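Local coordinates for serine-pyruvate aminotransferase (AgxT) (Sulfolobus solfataricus, PDB 3ZRP), which probably transfers amino groups between serine or alanine and 2-oxo acids such as pyruvate or glyoxylate, using pyridoxal 5'-phosphate as cofactor, at residues A[304-308]-A[309-313]; A[374-377]-A[378-382]. All blocks are in the same frame, centred on the assembly; numbering follows the deposited sequence.

Contact 1: A[304-308]-A[309-313]; sequences VILKV and ADPQK
Leu306 and Pro311 meet across the tight strand-turn-helix connection that joins edge strand 301-305 of the small antiparallel sheet to helix 311-319. The chain leaves the strand at Leu306, turns through Lys307 and Val308, and comes back through Ala309 to Asp310, which occupies the N-cap position just before the helix. Leu306 provides the apolar contact across the bend. Its CG lies anti to its own carbonyl carbon (chi1 -68°), and this carries CD1 across to the first turn of the helix. There CD1 lies 4.0 Å from Pro311 CG and 3.8 Å from Pro311 CA, so the methyl group rests against one flank of the proline. The methyl of Ala309 borders the same apolar patch more loosely, its CB 4.5 Å from Leu306 CD1. At the base of the leucine, CB stands 3.5 Å from Ala309 O, a carbon-to-carbonyl contact.

No hydrogen bond spans the two halves of the turn. Instead the carboxylate of Glu365 reaches in from outside, its OE2 accepting Lys307 N and its OE1 accepting both Val308 N and Ala309 N. The ammonium group of Lys307 forms a salt bridge with Glu288, a calcium-binding residue of this protein, though no calcium is bound to this chain here. On the helical side, Lys313 NZ makes a long salt bridge with Asp310 OD2 at 3.9 Å. Leu306 thus makes apolar contacts across the bend, while the carboxylate of Glu365 gathers three consecutive amide N-H groups, a concentration of donors that would probably favour its ionised form.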
ATOM      1  N   VAL A 304      -6.642  27.276 -12.631  1.00 28.61           N
ATOM      2  CA  VAL A 304      -7.040  28.685 -12.596  1.00 30.19           C
ATOM      3  C   VAL A 304      -5.795  29.513 -12.840  1.00 31.96           C
ATOM      4  O   VAL A 304      -4.913  29.566 -11.999  1.00 34.64           O
ATOM      5  CB  VAL A 304      -7.730  29.079 -11.237  1.00 31.62           C
ATOM      6  CG1 VAL A 304      -8.230  30.515 -11.262  1.00 32.01           C
ATOM      7  CG2 VAL A 304      -8.918  28.130 -10.909  1.00 32.03           C
ATOM      8  N   ILE A 305      -5.713  30.121 -14.026  1.00 34.36           N
ATOM      9  CA  ILE A 305      -4.564  30.941 -14.390  1.00 35.79           C
ATOM     10  C   ILE A 305      -4.570  32.271 -13.609  1.00 36.86           C
ATOM     11  O   ILE A 305      -5.610  32.936 -13.513  1.00 36.66           O
ATOM     12  CB  ILE A 305      -4.499  31.195 -15.923  1.00 34.38           C
ATOM     13  CG1 ILE A 305      -4.241  29.873 -16.672  1.00 34.39           C
ATOM     14  CG2 ILE A 305      -3.384  32.195 -16.262  1.00 34.14           C
ATOM     15  CD1 ILE A 305      -4.735  29.859 -18.107  1.00 35.62           C
ATOM     16  N   LEU A 306      -3.414  32.604 -13.043  1.00 37.17           N
ATOM     17  CA  LEU A 306      -3.168  33.883 -12.371  1.00 41.99           C
ATOM     18  C   LEU A 306      -2.227  34.765 -13.190  1.00 43.62           C
ATOM     19  O   LEU A 306      -1.081  34.389 -13.459  1.00 47.42           O
ATOM     20  CB  LEU A 306      -2.579  33.662 -10.975  1.00 37.34           C
ATOM     21  CG  LEU A 306      -3.520  33.031  -9.944  1.00 36.76           C
ATOM     22  CD1 LEU A 306      -2.769  32.679  -8.671  1.00 41.18           C
ATOM     23  CD2 LEU A 306      -4.707  33.943  -9.652  1.00 39.99           C
ATOM     24  N   LYS A 307      -2.714  35.949 -13.560  1.00 44.06           N
ATOM     25  CA  LYS A 307      -1.969  36.887 -14.402  1.00 43.50           C
ATOM     26  C   LYS A 307      -0.997  37.760 -13.607  1.00 42.83           C
ATOM     27  O   LYS A 307       0.025  38.193 -14.134  1.00 47.79           O
ATOM     28  CB  LYS A 307      -2.946  37.763 -15.198  1.00 49.82           C
ATOM     29  CG  LYS A 307      -3.870  36.978 -16.133  1.00 49.80           C
ATOM     30  CD  LYS A 307      -3.192  36.707 -17.473  1.00 59.63           C
ATOM     31  CE  LYS A 307      -3.613  35.370 -18.081  1.00 62.07           C
ATOM     32  NZ  LYS A 307      -5.085  35.159 -18.165  1.00 50.80           N
ATOM     33  N   VAL A 308      -1.317  38.017 -12.342  1.00 40.08           N
ATOM     34  CA  VAL A 308      -0.501  38.894 -11.507  1.00 38.69           C
ATOM     35  C   VAL A 308      -0.061  38.231 -10.207  1.00 41.78           C
ATOM     36  O   VAL A 308       1.134  38.177  -9.908  1.00 40.69           O
ATOM     37  CB  VAL A 308      -1.247  40.253 -11.218  1.00 39.91           C
ATOM     38  CG1 VAL A 308      -0.457  41.107 -10.246  1.00 39.61           C
ATOM     39  CG2 VAL A 308      -1.492  41.019 -12.513  1.00 39.03           C
ATOM     40  N   ALA A 309      -1.030  37.749  -9.423  1.00 44.27           N
ATOM     41  CA  ALA A 309      -0.767  37.179  -8.096  1.00 44.30           C
ATOM     42  C   ALA A 309       0.086  35.902  -8.143  1.00 46.77           C
ATOM     43  O   ALA A 309       0.043  35.149  -9.125  1.00 44.93           O
ATOM     44  CB  ALA A 309      -2.080  36.905  -7.378  1.00 43.68           C
ATOM     45  N   ASP A 310       0.850  35.676  -7.074  1.00 44.01           N
ATOM     46  CA  ASP A 310       1.696  34.484  -6.929  1.00 45.78           C
ATOM     47  C   ASP A 310       0.864  33.318  -6.384  1.00 44.09           C
ATOM     48  O   ASP A 310       0.232  33.457  -5.336  1.00 40.98           O
ATOM     49  CB  ASP A 310       2.879  34.799  -6.000  1.00 47.93           C
ATOM     50  CG  ASP A 310       3.761  33.579  -5.702  1.00 53.07           C
ATOM     51  OD1 ASP A 310       3.866  32.661  -6.538  1.00 57.81           O
ATOM     52  OD2 ASP A 310       4.364  33.557  -4.613  1.00 55.84           O
ATOM     53  N   PRO A 311       0.856  32.170  -7.091  1.00 46.84           N
ATOM     54  CA  PRO A 311      -0.003  31.044  -6.679  1.00 47.11           C
ATOM     55  C   PRO A 311       0.251  30.508  -5.261  1.00 48.53           C
ATOM     56  O   PRO A 311      -0.709  30.080  -4.608  1.00 45.30           O
ATOM     57  CB  PRO A 311       0.281  29.970  -7.735  1.00 48.73           C
ATOM     58  CG  PRO A 311       0.764  30.722  -8.914  1.00 49.98           C
ATOM     59  CD  PRO A 311       1.552  31.879  -8.356  1.00 47.86           C
ATOM     60  N   GLN A 312       1.502  30.541  -4.792  1.00 46.44           N
ATOM     61  CA  GLN A 312       1.806  30.121  -3.424  0.60 51.09           C
ATOM     62  C   GLN A 312       1.096  31.015  -2.416  1.00 51.76           C
ATOM     63  O   GLN A 312       0.441  30.519  -1.493  1.00 49.90           O
ATOM     64  CB  GLN A 312       3.314  30.093  -3.144  0.60 56.18           C
ATOM     65  CG  GLN A 312       4.021  28.802  -3.561  0.60 63.35           C
ATOM     66  CD  GLN A 312       3.474  27.546  -2.877  0.60 66.60           C
ATOM     67  OE1 GLN A 312       3.309  26.510  -3.521  0.60 57.12           O
ATOM     68  NE2 GLN A 312       3.183  27.641  -1.579  0.60 71.50           N
ATOM     69  N   LYS A 313       1.212  32.334  -2.609  1.00 51.35           N
ATOM     70  CA  LYS A 313       0.523  33.306  -1.761  1.00 52.25           C
ATOM     71  C   LYS A 313      -0.977  33.061  -1.777  1.00 47.81           C
ATOM     72  O   LYS A 313      -1.631  33.124  -0.737  1.00 44.70           O
ATOM     73  CB  LYS A 313       0.841  34.743  -2.189  1.00 59.24           C
ATOM     74  CG  LYS A 313       2.237  35.217  -1.792  1.00 58.26           C
ATOM     75  CD  LYS A 313       2.386  36.728  -1.986  1.00 65.47           C
ATOM     76  CE  LYS A 313       3.766  37.227  -1.564  1.00 66.48           C
ATOM     77  NZ  LYS A 313       4.836  36.769  -2.496  1.00 71.48           N
TER

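Contact 2: A[374-377]-A[378-382]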
ATOM      1  N   LYS A 374     -22.786  35.298  -7.400  1.00 43.86           N
ATOM      2  CA  LYS A 374     -24.059  35.312  -8.137  1.00 48.85           C
ATOM      3  C   LYS A 374     -24.030  34.387  -9.354  1.00 45.81           C
ATOM      4  O   LYS A 374     -24.998  33.652  -9.607  1.00 49.82           O
ATOM      5  CB  LYS A 374     -24.532  36.734  -8.515  1.00 58.19           C
ATOM      6  CG  LYS A 374     -23.443  37.763  -8.829  1.00 66.97           C
ATOM      7  CD  LYS A 374     -24.029  39.166  -9.078  1.00 74.74           C
ATOM      8  CE  LYS A 374     -24.477  39.863  -7.788  1.00 80.57           C
ATOM      9  NZ  LYS A 374     -25.310  41.065  -8.059  1.00 78.43           N
ATOM     10  N   ALA A 375     -22.915  34.401 -10.082  1.00 41.74           N
ATOM     11  CA  ALA A 375     -22.734  33.488 -11.217  1.00 40.95           C
ATOM     12  C   ALA A 375     -22.895  32.029 -10.774  1.00 36.26           C
ATOM     13  O   ALA A 375     -23.614  31.254 -11.416  1.00 36.11           O
ATOM     14  CB  ALA A 375     -21.373  33.713 -11.872  1.00 42.68           C
ATOM     15  N   VAL A 376     -22.236  31.676  -9.669  1.00 35.77           N
ATOM     16  CA  VAL A 376     -22.383  30.349  -9.042  1.00 36.21           C
ATOM     17  C   VAL A 376     -23.838  30.077  -8.650  1.00 37.30           C
ATOM     18  O   VAL A 376     -24.395  29.033  -8.995  1.00 36.19           O
ATOM     19  CB  VAL A 376     -21.455  30.207  -7.773  1.00 33.94           C
ATOM     20  CG1 VAL A 376     -21.629  28.846  -7.111  1.00 35.49           C
ATOM     21  CG2 VAL A 376     -19.988  30.437  -8.123  1.00 29.66           C
ATOM     22  N   GLU A 377     -24.440  31.014  -7.915  1.00 38.66           N
ATOM     23  CA  GLU A 377     -25.836  30.868  -7.471  1.00 42.24           C
ATOM     24  C   GLU A 377     -26.757  30.665  -8.663  1.00 42.67           C
ATOM     25  O   GLU A 377     -27.658  29.818  -8.618  1.00 49.56           O
ATOM     26  CB  GLU A 377     -26.304  32.090  -6.668  1.00 46.82           C
ATOM     27  CG  GLU A 377     -25.509  32.424  -5.409  1.00 52.42           C
ATOM     28  CD  GLU A 377     -26.246  32.082  -4.126  1.00 61.89           C
ATOM     29  OE1 GLU A 377     -27.135  31.192  -4.149  1.00 60.62           O
ATOM     30  OE2 GLU A 377     -25.935  32.723  -3.095  1.00 60.28           O
ATOM     31  N   GLU A 378     -26.509  31.408  -9.745  1.00 44.21           N
ATOM     32  CA  GLU A 378     -27.338  31.293 -10.945  1.00 51.21           C
ATOM     33  C   GLU A 378     -27.364  29.874 -11.487  1.00 50.44           C
ATOM     34  O   GLU A 378     -28.439  29.354 -11.798  1.00 54.20           O
ATOM     35  CB  GLU A 378     -26.868  32.257 -12.039  1.00 58.18           C
ATOM     36  CG  GLU A 378     -28.018  33.015 -12.682  1.00 64.91           C
ATOM     37  CD  GLU A 378     -27.739  33.427 -14.118  1.00 74.65           C
ATOM     38  OE1 GLU A 378     -26.696  34.069 -14.377  1.00 72.21           O
ATOM     39  OE2 GLU A 378     -28.570  33.088 -14.984  1.00 75.61           O
ATOM     40  N   VAL A 379     -26.189  29.242 -11.595  1.00 49.83           N
ATOM     41  CA  VAL A 379     -26.115  27.859 -12.092  1.00 43.83           C
ATOM     42  C   VAL A 379     -26.848  26.886 -11.164  1.00 46.89           C
ATOM     43  O   VAL A 379     -27.606  26.029 -11.627  1.00 44.34           O
ATOM     44  CB  VAL A 379     -24.650  27.366 -12.315  1.00 45.70           C
ATOM     45  CG1 VAL A 379     -24.633  25.888 -12.708  1.00 40.85           C
ATOM     46  CG2 VAL A 379     -23.947  28.223 -13.367  1.00 42.72           C
ATOM     47  N   LEU A 380     -26.616  27.024  -9.858  1.00 47.89           N
ATOM     48  CA  LEU A 380     -27.251  26.151  -8.873  1.00 54.31           C
ATOM     49  C   LEU A 380     -28.760  26.377  -8.839  1.00 59.41           C
ATOM     50  O   LEU A 380     -29.524  25.428  -8.641  1.00 61.47           O
ATOM     51  CB  LEU A 380     -26.622  26.343  -7.482  1.00 52.25           C
ATOM     52  CG  LEU A 380     -25.110  26.082  -7.367  1.00 52.12           C
ATOM     53  CD1 LEU A 380     -24.622  26.526  -6.006  1.00 49.02           C
ATOM     54  CD2 LEU A 380     -24.750  24.611  -7.657  1.00 49.83           C
ATOM     55  N   PHE A 381     -29.175  27.623  -9.083  1.00 68.13           N
ATOM     56  CA  PHE A 381     -30.600  28.007  -9.174  1.00 78.74           C
ATOM     57  C   PHE A 381     -31.386  27.172 -10.206  1.00 84.86           C
ATOM     58  O   PHE A 381     -32.521  26.748  -9.955  1.00 89.59           O
ATOM     59  CB  PHE A 381     -30.742  29.506  -9.461  1.00 88.63           C
ATOM     60  CG  PHE A 381     -32.167  29.958  -9.617  1.00 93.70           C
ATOM     61  CD1 PHE A 381     -32.789  29.926 -10.862  1.00 95.82           C
ATOM     62  CD2 PHE A 381     -32.886  30.437  -8.522  1.00 93.76           C
ATOM     63  CE1 PHE A 381     -34.110  30.349 -11.014  1.00 99.21           C
ATOM     64  CE2 PHE A 381     -34.201  30.857  -8.664  1.00 98.77           C
ATOM     65  CZ  PHE A 381     -34.815  30.815  -9.912  1.00100.84           C
ATOM     66  N   SER A 382     -30.776  26.962 -11.376  1.00 86.12           N
ATOM     67  CA  SER A 382     -31.292  26.059 -12.393  1.00 83.25           C
ATOM     68  C   SER A 382     -31.226  24.645 -11.833  1.00 86.97           C
ATOM     69  O   SER A 382     -31.389  23.669 -12.559  1.00 93.19           O
ATOM     70  CB  SER A 382     -30.458  26.152 -13.679  1.00 78.58           C
ATOM     71  OG  SER A 382     -30.229  27.492 -14.088  1.00 74.74           O
TER
HETATM   72  O   HOH W   1     -24.133  31.776 -14.077  1.00 44.95           O
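Val376 and Leu380, one helical turn apart, run next to each other off the same face of helix 372-381. The valine methyl CG1, set anti to its backbone N (chi1 179°), meets the leucine methyl CD1 at 3.9 Å. Leu380 also leans over the backbone of the preceding turn, with its CG 3.4 Å from Val376 O. That same carbonyl accepts Leu380 N at 3.1 Å in a nearly straight bond (N-H...O 170°), so main chain and side chains pair the same two residues.

Flanking i to i+4 bonds join Glu378 N to Lys374 O, Val379 N to Ala375 O and Phe381 N to Glu377 O, the last at 2.7 Å. CG2 of Val379 lies 3.6 Å from the carbonyl oxygen Ala375 O. A water donates to that oxygen at 2.8 Å and more weakly to Glu378 OE1, linking the acidic side chain to the helix backbone on its solvent side. The bond from Ser382 OG to Glu378 O is also weak, here at the end of the modelled chain.

The apolar face is the one turned into the protein: Val376 packs on Ala349, Ile350 and Ile353 of helix 346-363, Leu380 spans Pro346 and Ala277, and Ala375 and Val379 rest on the small alanines of helix 264-284.

Overall arrangement
Both contacts are local, and they follow one another along the chain: contact 1 is the strand-to-helix turn at 304-313, while contact 2 lies on the last helix, 372-381. Their centres lie 25 Å apart and their nearest atoms about 12 Å, so they do not touch. Helix 346-363 is their common neighbour: contact 1 meets it near its end (Leu306 on Leu360, Ala309 on Leu363), contact 2 nearer its start. Neither contact contains a residue of the pyridoxal-5'-phosphate pocket. Contact 1 approaches a calcium-binding residue, without its ion in this chain, through the Lys307–Glu288 pair, while contact 2 is remote from the cofactor and calcium sites.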